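Local coordinates for uncharacterized protein (Bacteroides ovatus, PDB 4E6F) that is of unknown function but belongs to the DUF4468 family, whose members carry a TBP-like fold of antiparallel sheet and helices, at residues Y125-L137 against R146-F158. Residues are numbered along the deposited sequence; the frame is centred on the assembly and turned at random.
With NO3 (nitrate ion), chain C.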
ATOM      1  N   TYR A 125      10.225   7.009  10.687  1.00 16.98           N
ATOM      2  CA  TYR A 125      10.775   7.170   9.338  0.70 16.47           C
ATOM      3  C   TYR A 125       9.691   7.461   8.336  1.00 18.20           C
ATOM      4  O   TYR A 125       8.732   6.693   8.243  1.00 19.28           O
ATOM      5  CB  TYR A 125      11.519   5.900   8.859  0.70 17.85           C
ATOM      6  CG  TYR A 125      12.661   5.470   9.749  0.70 18.23           C
ATOM      7  CD1 TYR A 125      13.856   6.188   9.780  0.70 20.86           C
ATOM      8  CD2 TYR A 125      12.561   4.332  10.549  0.70 18.60           C
ATOM      9  CE1 TYR A 125      14.915   5.799  10.605  0.70 20.54           C
ATOM     10  CE2 TYR A 125      13.628   3.913  11.350  0.70 20.48           C
ATOM     11  CZ  TYR A 125      14.790   4.668  11.398  0.70 25.91           C
ATOM     12  OH  TYR A 125      15.846   4.275  12.196  0.70 26.30           O
ATOM     13  N   LYS A 126       9.824   8.556   7.585  1.00 15.81           N
ATOM     14  CA  LYS A 126       8.845   8.888   6.536  1.00 14.57           C
ATOM     15  C   LYS A 126       9.246   8.127   5.273  1.00 18.34           C
ATOM     16  O   LYS A 126      10.442   8.065   4.958  1.00 18.99           O
ATOM     17  CB  LYS A 126       8.806  10.404   6.262  1.00 17.60           C
ATOM     18  CG  LYS A 126       8.309  11.238   7.434  1.00 28.97           C
ATOM     19  CD  LYS A 126       8.352  12.725   7.091  1.00 38.03           C
ATOM     20  CE  LYS A 126       8.074  13.627   8.277  1.00 51.14           C
ATOM     21  NZ  LYS A 126       9.260  13.777   9.169  1.00 58.57           N
ATOM     22  N   ALA A 127       8.280   7.562   4.519  1.00 14.84           N
ATOM     23  CA  ALA A 127       8.663   6.806   3.318  1.00 14.81           C
ATOM     24  C   ALA A 127       9.533   7.632   2.340  1.00 17.70           C
ATOM     25  O   ALA A 127      10.417   7.082   1.688  1.00 17.72           O
ATOM     26  CB  ALA A 127       7.409   6.311   2.605  1.00 15.49           C
ATOM     27  N   GLU A 128       9.296   8.951   2.255  1.00 16.44           N
ATOM     28  CA  GLU A 128       9.981   9.869   1.319  1.00 17.67           C
ATOM     29  C   GLU A 128      11.466  10.007   1.572  1.00 24.25           C
ATOM     30  O   GLU A 128      12.211  10.373   0.655  1.00 25.04           O
ATOM     31  CB  GLU A 128       9.369  11.277   1.375  1.00 18.82           C
ATOM     32  CG  GLU A 128       7.954  11.332   0.832  1.00 19.02           C
ATOM     33  CD  GLU A 128       6.901  10.676   1.716  1.00 20.08           C
ATOM     34  OE1 GLU A 128       7.084  10.663   2.957  1.00 17.80           O
ATOM     35  OE2 GLU A 128       5.877  10.207   1.167  1.00 19.68           O
ATOM     36  N   GLU A 129      11.890   9.744   2.797  1.00 21.37           N
ATOM     37  CA  GLU A 129      13.307   9.884   3.151  0.50 21.66           C
ATOM     38  C   GLU A 129      13.907   8.522   3.429  1.00 24.90           C
ATOM     39  O   GLU A 129      15.017   8.440   3.992  1.00 26.28           O
ATOM     40  CB  GLU A 129      13.484  10.810   4.393  0.50 23.25           C
ATOM     41  CG  GLU A 129      12.434  11.903   4.579  0.50 32.46           C
ATOM     42  CD  GLU A 129      12.308  12.964   3.500  0.50 49.96           C
ATOM     43  OE1 GLU A 129      13.318  13.271   2.826  0.50 54.24           O
ATOM     44  OE2 GLU A 129      11.197  13.527   3.366  0.50 45.22           O
ATOM     45  N   TRP A 130      13.192   7.424   3.024  1.00 20.39           N
ATOM     46  CA  TRP A 130      13.598   6.091   3.380  0.70 19.67           C
ATOM     47  C   TRP A 130      13.565   5.047   2.233  1.00 22.59           C
ATOM     48  O   TRP A 130      14.555   4.346   2.020  1.00 24.06           O
ATOM     49  CB  TRP A 130      12.678   5.647   4.514  0.70 18.34           C
ATOM     50  CG  TRP A 130      13.303   4.716   5.502  0.70 17.84           C
ATOM     51  CD1 TRP A 130      12.833   3.493   5.871  0.70 20.68           C
ATOM     52  CD2 TRP A 130      14.526   4.917   6.235  0.70 17.59           C
ATOM     53  NE1 TRP A 130      13.666   2.929   6.811  0.70 20.84           N
ATOM     54  CE2 TRP A 130      14.718   3.778   7.047  0.70 21.25           C
ATOM     55  CE3 TRP A 130      15.470   5.964   6.300  0.70 18.76           C
ATOM     56  CZ2 TRP A 130      15.847   3.622   7.874  0.70 20.69           C
ATOM     57  CZ3 TRP A 130      16.584   5.814   7.123  0.70 21.32           C
ATOM     58  CH2 TRP A 130      16.763   4.654   7.898  0.70 22.16           C
ATOM     59  N   ILE A 131      12.419   4.918   1.511  1.00 15.48           N
ATOM     60  CA  ILE A 131      12.289   3.863   0.479  1.00 14.69           C
ATOM     61  C   ILE A 131      12.289   4.381  -0.958  1.00 16.78           C
ATOM     62  O   ILE A 131      12.138   3.590  -1.882  1.00 16.78           O
ATOM     63  CB  ILE A 131      11.031   2.978   0.726  1.00 16.94           C
ATOM     64  CG1 ILE A 131       9.701   3.790   0.661  1.00 17.10           C
ATOM     65  CG2 ILE A 131      11.164   2.238   2.059  1.00 18.13           C
ATOM     66  CD1 ILE A 131       8.460   2.895   0.583  1.00 16.28           C
ATOM     67  N   THR A 132      12.415   5.688  -1.149  1.00 14.29           N
ATOM     68  CA  THR A 132      12.474   6.264  -2.491  1.00 13.98           C
ATOM     69  C   THR A 132      13.774   5.868  -3.197  1.00 18.26           C
ATOM     70  O   THR A 132      14.754   5.506  -2.528  1.00 18.48           O
ATOM     71  CB  THR A 132      12.386   7.781  -2.420  1.00 18.11           C
ATOM     72  OG1 THR A 132      13.369   8.256  -1.496  1.00 20.08           O
ATOM     73  CG2 THR A 132      10.986   8.261  -2.028  1.00 18.00           C
ATOM     74  N   ASP A 133      13.791   5.945  -4.534  1.00 16.42           N
ATOM     75  CA  ASP A 133      15.003   5.590  -5.306  1.00 16.65           C
ATOM     76  C   ASP A 133      16.248   6.305  -4.789  1.00 22.05           C
ATOM     77  O   ASP A 133      17.320   5.698  -4.706  1.00 21.55           O
ATOM     78  CB  ASP A 133      14.817   5.960  -6.792  1.00 18.22           C
ATOM     79  CG  ASP A 133      13.806   5.138  -7.559  1.00 19.02           C
ATOM     80  OD1 ASP A 133      13.146   4.259  -6.941  1.00 19.73           O
ATOM     81  OD2 ASP A 133      13.684   5.346  -8.789  1.00 24.59           O
ATOM     82  N   LYS A 134      16.109   7.604  -4.458  1.00 19.76           N
ATOM     83  CA  LYS A 134      17.208   8.456  -3.997  1.00 21.58           C
ATOM     84  C   LYS A 134      17.981   7.806  -2.849  1.00 25.06           C
ATOM     85  O   LYS A 134      19.216   7.886  -2.814  1.00 24.68           O
ATOM     86  CB  LYS A 134      16.647   9.831  -3.560  1.00 24.99           C
ATOM     87  CG  LYS A 134      17.702  10.866  -3.185  1.00 34.10           C
ATOM     88  CD  LYS A 134      17.031  12.128  -2.651  1.00 42.71           C
ATOM     89  CE  LYS A 134      18.013  13.070  -2.001  1.00 57.39           C
ATOM     90  NZ  LYS A 134      17.334  14.289  -1.493  1.00 72.50           N
ATOM     91  N   TYR A 135      17.267   7.172  -1.907  1.00 20.52           N
ATOM     92  CA  TYR A 135      17.917   6.564  -0.743  1.00 19.03           C
ATOM     93  C   TYR A 135      18.096   5.060  -0.837  1.00 21.81           C
ATOM     94  O   TYR A 135      19.068   4.544  -0.287  1.00 20.62           O
ATOM     95  CB  TYR A 135      17.096   6.869   0.522  1.00 20.12           C
ATOM     96  CG  TYR A 135      17.012   8.354   0.787  1.00 21.81           C
ATOM     97  CD1 TYR A 135      18.090   9.046   1.336  1.00 24.87           C
ATOM     98  CD2 TYR A 135      15.879   9.082   0.435  1.00 22.36           C
ATOM     99  CE1 TYR A 135      18.045  10.425   1.522  1.00 27.51           C
ATOM    100  CE2 TYR A 135      15.821  10.463   0.618  1.00 23.16           C
ATOM    101  CZ  TYR A 135      16.900  11.127   1.176  1.00 31.84           C
ATOM    102  OH  TYR A 135      16.852  12.486   1.361  1.00 33.26           O
ATOM    103  N   ALA A 136      17.160   4.358  -1.504  1.00 17.65           N
ATOM    104  CA  ALA A 136      17.070   2.903  -1.443  1.00 17.89           C
ATOM    105  C   ALA A 136      17.566   2.134  -2.671  1.00 19.36           C
ATOM    106  O   ALA A 136      17.565   0.903  -2.641  1.00 19.13           O
ATOM    107  CB  ALA A 136      15.638   2.501  -1.133  1.00 18.18           C
ATOM    108  N   LEU A 137      17.965   2.829  -3.729  1.00 17.37           N
ATOM    109  CA  LEU A 137      18.578   2.174  -4.886  1.00 17.82           C
ATOM    110  C   LEU A 137      19.986   2.662  -5.005  1.00 22.22           C
ATOM    111  O   LEU A 137      20.274   3.821  -4.657  1.00 21.12           O
ATOM    112  CB  LEU A 137      17.833   2.437  -6.209  1.00 17.86           C
ATOM    113  CG  LEU A 137      16.438   1.878  -6.343  1.00 18.69           C
ATOM    114  CD1 LEU A 137      15.918   2.142  -7.749  1.00 19.21           C
ATOM    115  CD2 LEU A 137      16.391   0.385  -6.029  1.00 22.86           C
ATOM    116  N   ARG A 146      21.622  -2.209   0.555  1.00 18.38           N
ATOM    117  CA  ARG A 146      21.395  -3.349   1.438  1.00 19.03           C
ATOM    118  C   ARG A 146      20.706  -3.026   2.757  1.00 21.50           C
ATOM    119  O   ARG A 146      19.836  -3.802   3.151  1.00 22.30           O
ATOM    120  CB  ARG A 146      22.647  -4.177   1.681  1.00 20.08           C
ATOM    121  CG  ARG A 146      23.806  -3.389   2.170  1.00 21.75           C
ATOM    122  CD  ARG A 146      25.083  -4.202   2.049  1.00 19.99           C
ATOM    123  NE  ARG A 146      26.237  -3.437   2.514  1.00 21.46           N
ATOM    124  CZ  ARG A 146      26.850  -2.505   1.791  1.00 25.22           C
ATOM    125  NH1 ARG A 146      26.443  -2.243   0.545  1.00 22.91           N
ATOM    126  NH2 ARG A 146      27.888  -1.853   2.290  1.00 24.20           N
ATOM    127  N   GLY A 147      21.060  -1.911   3.403  1.00 17.88           N
ATOM    128  CA  GLY A 147      20.467  -1.515   4.675  1.00 17.19           C
ATOM    129  C   GLY A 147      19.007  -1.103   4.567  1.00 19.52           C
ATOM    130  O   GLY A 147      18.261  -1.171   5.549  1.00 20.29           O
ATOM    131  N   LEU A 148      18.572  -0.682   3.370  1.00 16.89           N
ATOM    132  CA  LEU A 148      17.181  -0.239   3.174  1.00 17.04           C
ATOM    133  C   LEU A 148      16.326  -1.282   2.466  1.00 19.40           C
ATOM    134  O   LEU A 148      15.113  -1.082   2.303  1.00 17.80           O
ATOM    135  CB  LEU A 148      17.156   1.090   2.378  1.00 16.81           C
ATOM    136  CG  LEU A 148      17.691   2.292   3.215  1.00 21.51           C
ATOM    137  CD1 LEU A 148      17.897   3.529   2.381  1.00 21.99           C
ATOM    138  CD2 LEU A 148      16.744   2.629   4.335  1.00 20.70           C
ATOM    139  N   ALA A 149      16.943  -2.396   2.037  1.00 16.60           N
ATOM    140  CA  ALA A 149      16.241  -3.386   1.232  1.00 16.24           C
ATOM    141  C   ALA A 149      15.000  -3.949   1.908  1.00 18.70           C
ATOM    142  O   ALA A 149      13.975  -4.065   1.242  1.00 17.70           O
ATOM    143  CB  ALA A 149      17.182  -4.511   0.839  1.00 17.44           C
ATOM    144  N   LYS A 150      15.063  -4.285   3.198  1.00 15.27           N
ATOM    145  CA  LYS A 150      13.897  -4.866   3.875  1.00 15.82           C
ATOM    146  C   LYS A 150      12.727  -3.891   3.864  1.00 18.38           C
ATOM    147  O   LYS A 150      11.589  -4.309   3.690  1.00 17.32           O
ATOM    148  CB  LYS A 150      14.229  -5.325   5.305  1.00 16.35           C
ATOM    149  CG  LYS A 150      14.540  -4.207   6.311  1.00 16.84           C
ATOM    150  CD  LYS A 150      15.034  -4.834   7.617  1.00 15.81           C
ATOM    151  CE  LYS A 150      15.140  -3.759   8.680  1.00 16.87           C
ATOM    152  NZ  LYS A 150      15.761  -4.286   9.945  1.00 20.20           N
ATOM    153  N   TRP A 151      13.011  -2.592   4.027  1.00 13.95           N
ATOM    154  CA  TRP A 151      11.989  -1.553   4.014  1.00 13.30           C
ATOM    155  C   TRP A 151      11.328  -1.440   2.645  1.00 16.04           C
ATOM    156  O   TRP A 151      10.100  -1.417   2.551  1.00 15.93           O
ATOM    157  CB  TRP A 151      12.621  -0.204   4.388  1.00 12.30           C
ATOM    158  CG  TRP A 151      13.219  -0.222   5.760  1.00 13.33           C
ATOM    159  CD1 TRP A 151      14.504  -0.532   6.095  1.00 16.16           C
ATOM    160  CD2 TRP A 151      12.523  -0.003   6.987  1.00 12.92           C
ATOM    161  NE1 TRP A 151      14.661  -0.489   7.462  1.00 15.51           N
ATOM    162  CE2 TRP A 151      13.455  -0.168   8.035  1.00 16.02           C
ATOM    163  CE3 TRP A 151      11.211   0.378   7.306  1.00 13.15           C
ATOM    164  CZ2 TRP A 151      13.104   0.007   9.385  1.00 15.54           C
ATOM    165  CZ3 TRP A 151      10.856   0.540   8.634  1.00 14.59           C
ATOM    166  CH2 TRP A 151      11.794   0.343   9.662  1.00 15.54           C
ATOM    167  N   ARG A 152      12.141  -1.366   1.592  1.00 14.50           N
ATOM    168  CA  ARG A 152      11.610  -1.192   0.245  1.00 13.87           C
ATOM    169  C   ARG A 152      10.888  -2.469  -0.237  1.00 16.12           C
ATOM    170  O   ARG A 152       9.766  -2.378  -0.760  1.00 15.50           O
ATOM    171  CB  ARG A 152      12.729  -0.785  -0.706  1.00 15.29           C
ATOM    172  CG  ARG A 152      12.229  -0.600  -2.148  1.00 16.28           C
ATOM    173  CD  ARG A 152      13.078   0.423  -2.879  1.00 15.79           C
ATOM    174  NE  ARG A 152      12.827   0.434  -4.331  1.00 16.48           N
ATOM    175  CZ  ARG A 152      12.840   1.529  -5.084  1.00 17.49           C
ATOM    176  NH1 ARG A 152      12.946   2.727  -4.524  1.00 15.56           N
ATOM    177  NH2 ARG A 152      12.682   1.439  -6.397  1.00 16.78           N
ATOM    178  N   ARG A 153      11.504  -3.659  -0.058  1.00 15.62           N
ATOM    179  CA  ARG A 153      10.818  -4.884  -0.471  1.00 15.21           C
ATOM    180  C   ARG A 153       9.471  -5.059   0.224  1.00 18.46           C
ATOM    181  O   ARG A 153       8.474  -5.378  -0.436  1.00 16.85           O
ATOM    182  CB  ARG A 153      11.656  -6.128  -0.130  1.00 17.20           C
ATOM    183  CG  ARG A 153      12.853  -6.349  -1.010  1.00 20.16           C
ATOM    184  CD  ARG A 153      13.354  -7.784  -0.850  1.00 22.91           C
ATOM    185  NE  ARG A 153      14.722  -7.917  -1.347  1.00 25.35           N
ATOM    186  CZ  ARG A 153      15.823  -7.857  -0.595  1.00 26.55           C
ATOM    187  NH1 ARG A 153      15.733  -7.727   0.725  1.00 25.55           N
ATOM    188  NH2 ARG A 153      17.019  -7.966  -1.156  1.00 24.73           N
ATOM    189  N   LYS A 154       9.464  -4.972   1.563  1.00 15.09           N
ATOM    190  CA  LYS A 154       8.240  -5.281   2.299  1.00 15.83           C
ATOM    191  C   LYS A 154       7.159  -4.229   2.062  1.00 17.80           C
ATOM    192  O   LYS A 154       5.977  -4.594   2.072  1.00 17.29           O
ATOM    193  CB  LYS A 154       8.525  -5.519   3.792  1.00 17.38           C
ATOM    194  CG  LYS A 154       9.416  -6.755   4.035  1.00 22.67           C
ATOM    195  CD  LYS A 154       8.819  -8.048   3.516  1.00 25.34           C
ATOM    196  CE  LYS A 154       9.576  -9.275   3.974  1.00 27.28           C
ATOM    197  NZ  LYS A 154      10.645  -9.678   3.017  1.00 36.48           N
ATOM    198  N   THR A 155       7.536  -2.959   1.807  1.00 14.13           N
ATOM    199  CA  THR A 155       6.502  -1.946   1.528  1.00 12.95           C
ATOM    200  C   THR A 155       5.922  -2.168   0.118  1.00 15.30           C
ATOM    201  O   THR A 155       4.702  -2.097  -0.071  1.00 15.16           O
ATOM    202  CB  THR A 155       7.020  -0.512   1.701  1.00 14.20           C
ATOM    203  OG1 THR A 155       7.593  -0.400   3.010  1.00 15.47           O
ATOM    204  CG2 THR A 155       5.885   0.531   1.553  1.00 14.22           C
ATOM    205  N   VAL A 156       6.784  -2.453  -0.866  1.00 13.92           N
ATOM    206  CA  VAL A 156       6.308  -2.756  -2.227  1.00 13.46           C
ATOM    207  C   VAL A 156       5.399  -4.010  -2.175  1.00 18.00           C
ATOM    208  O   VAL A 156       4.328  -4.004  -2.800  1.00 16.33           O
ATOM    209  CB  VAL A 156       7.483  -2.909  -3.244  1.00 16.22           C
ATOM    210  CG1 VAL A 156       6.996  -3.485  -4.592  1.00 16.75           C
ATOM    211  CG2 VAL A 156       8.193  -1.568  -3.465  1.00 15.75           C
ATOM    212  N   ASP A 157       5.807  -5.073  -1.442  1.00 15.89           N
ATOM    213  CA  ASP A 157       4.970  -6.281  -1.316  1.00 16.09           C
ATOM    214  C   ASP A 157       3.622  -5.938  -0.682  1.00 17.41           C
ATOM    215  O   ASP A 157       2.597  -6.483  -1.104  1.00 18.09           O
ATOM    216  CB  ASP A 157       5.659  -7.366  -0.477  1.00 17.84           C
ATOM    217  CG  ASP A 157       6.904  -7.957  -1.118  1.00 21.15           C
ATOM    218  OD1 ASP A 157       7.152  -7.675  -2.311  1.00 20.97           O
ATOM    219  OD2 ASP A 157       7.638  -8.695  -0.416  1.00 23.90           O
ATOM    220  N   PHE A 158       3.642  -5.073   0.348  1.00 15.65           N
ATOM    221  CA  PHE A 158       2.432  -4.649   1.029  1.00 15.20           C
ATOM    222  C   PHE A 158       1.464  -3.958   0.043  1.00 17.25           C
ATOM    223  O   PHE A 158       0.262  -4.253   0.034  1.00 16.76           O
ATOM    224  CB  PHE A 158       2.818  -3.700   2.170  1.00 16.21           C
ATOM    225  CG  PHE A 158       1.636  -3.149   2.914  1.00 17.46           C
ATOM    226  CD1 PHE A 158       1.093  -3.840   3.987  1.00 20.06           C
ATOM    227  CD2 PHE A 158       1.063  -1.938   2.542  1.00 19.71           C
ATOM    228  CE1 PHE A 158      -0.011  -3.340   4.677  1.00 20.67           C
ATOM    229  CE2 PHE A 158      -0.063  -1.441   3.220  1.00 21.16           C
ATOM    230  CZ  PHE A 158      -0.592  -2.155   4.275  1.00 18.60           C
TER
HETATM  231  N   NO3 C 401      13.726  -8.407   3.710  0.60 24.43           N
HETATM  232  O1  NO3 C 401      14.943  -8.327   3.793  0.60 30.03           O
HETATM  233  O2  NO3 C 401      13.130  -8.375   2.657  0.60 21.05           O
HETATM  234  O3  NO3 C 401      13.028  -8.513   4.838  0.60 20.69           O
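Arg152 reaches from helix 149-169, which packs on the antiparallel sheet of this TBP-like fold, to Ile131 and Asp133 in the loop and short helix that follow strand 123-126. Its CB lies 4.4 Å from Ile131 CB, at the closest approach of the two backbones. CG stands anti to the backbone N (chi1 179°) and the chain runs on extended, laying CD 3.7 Å from Ala136 CB. NE turns to a partner beyond both segments, Tyr13 O. At the tip, NH1 donates to Ile131 O (2.9 Å), which sits somewhat out of the guanidinium plane. NH1 and NH2 both donate end-on to Asp133 OD1, each at 2.9 Å, NH1 to its anti lone pair and NH2 from the syn side, out of the carboxylate plane; this salt bridge lies nearly in the guanidinium plane, with the carboxylate turned 40° from it. Leu137 CG lies above one guanidinium face, toward its rim, and Asp133 OD2 has a second cation, Lys141. A leucine in place of Arg152 would probably leave Ile131 O and Asp133 OD1 without these donors and the loop less firmly held to the helix.

Four residues earlier in the chain, Leu148 CD2 makes a CH-pi contact 3.7 Å from the centroid of the Trp130 six-membered ring, while Tyr125 CD1 lies above the opposite face, toward its rim. In the conformers described here, Trp130 directs its edge at Trp151 in a T-shaped pair (planes at 75°), with NE1 3.2 Å from Trp151 CD2.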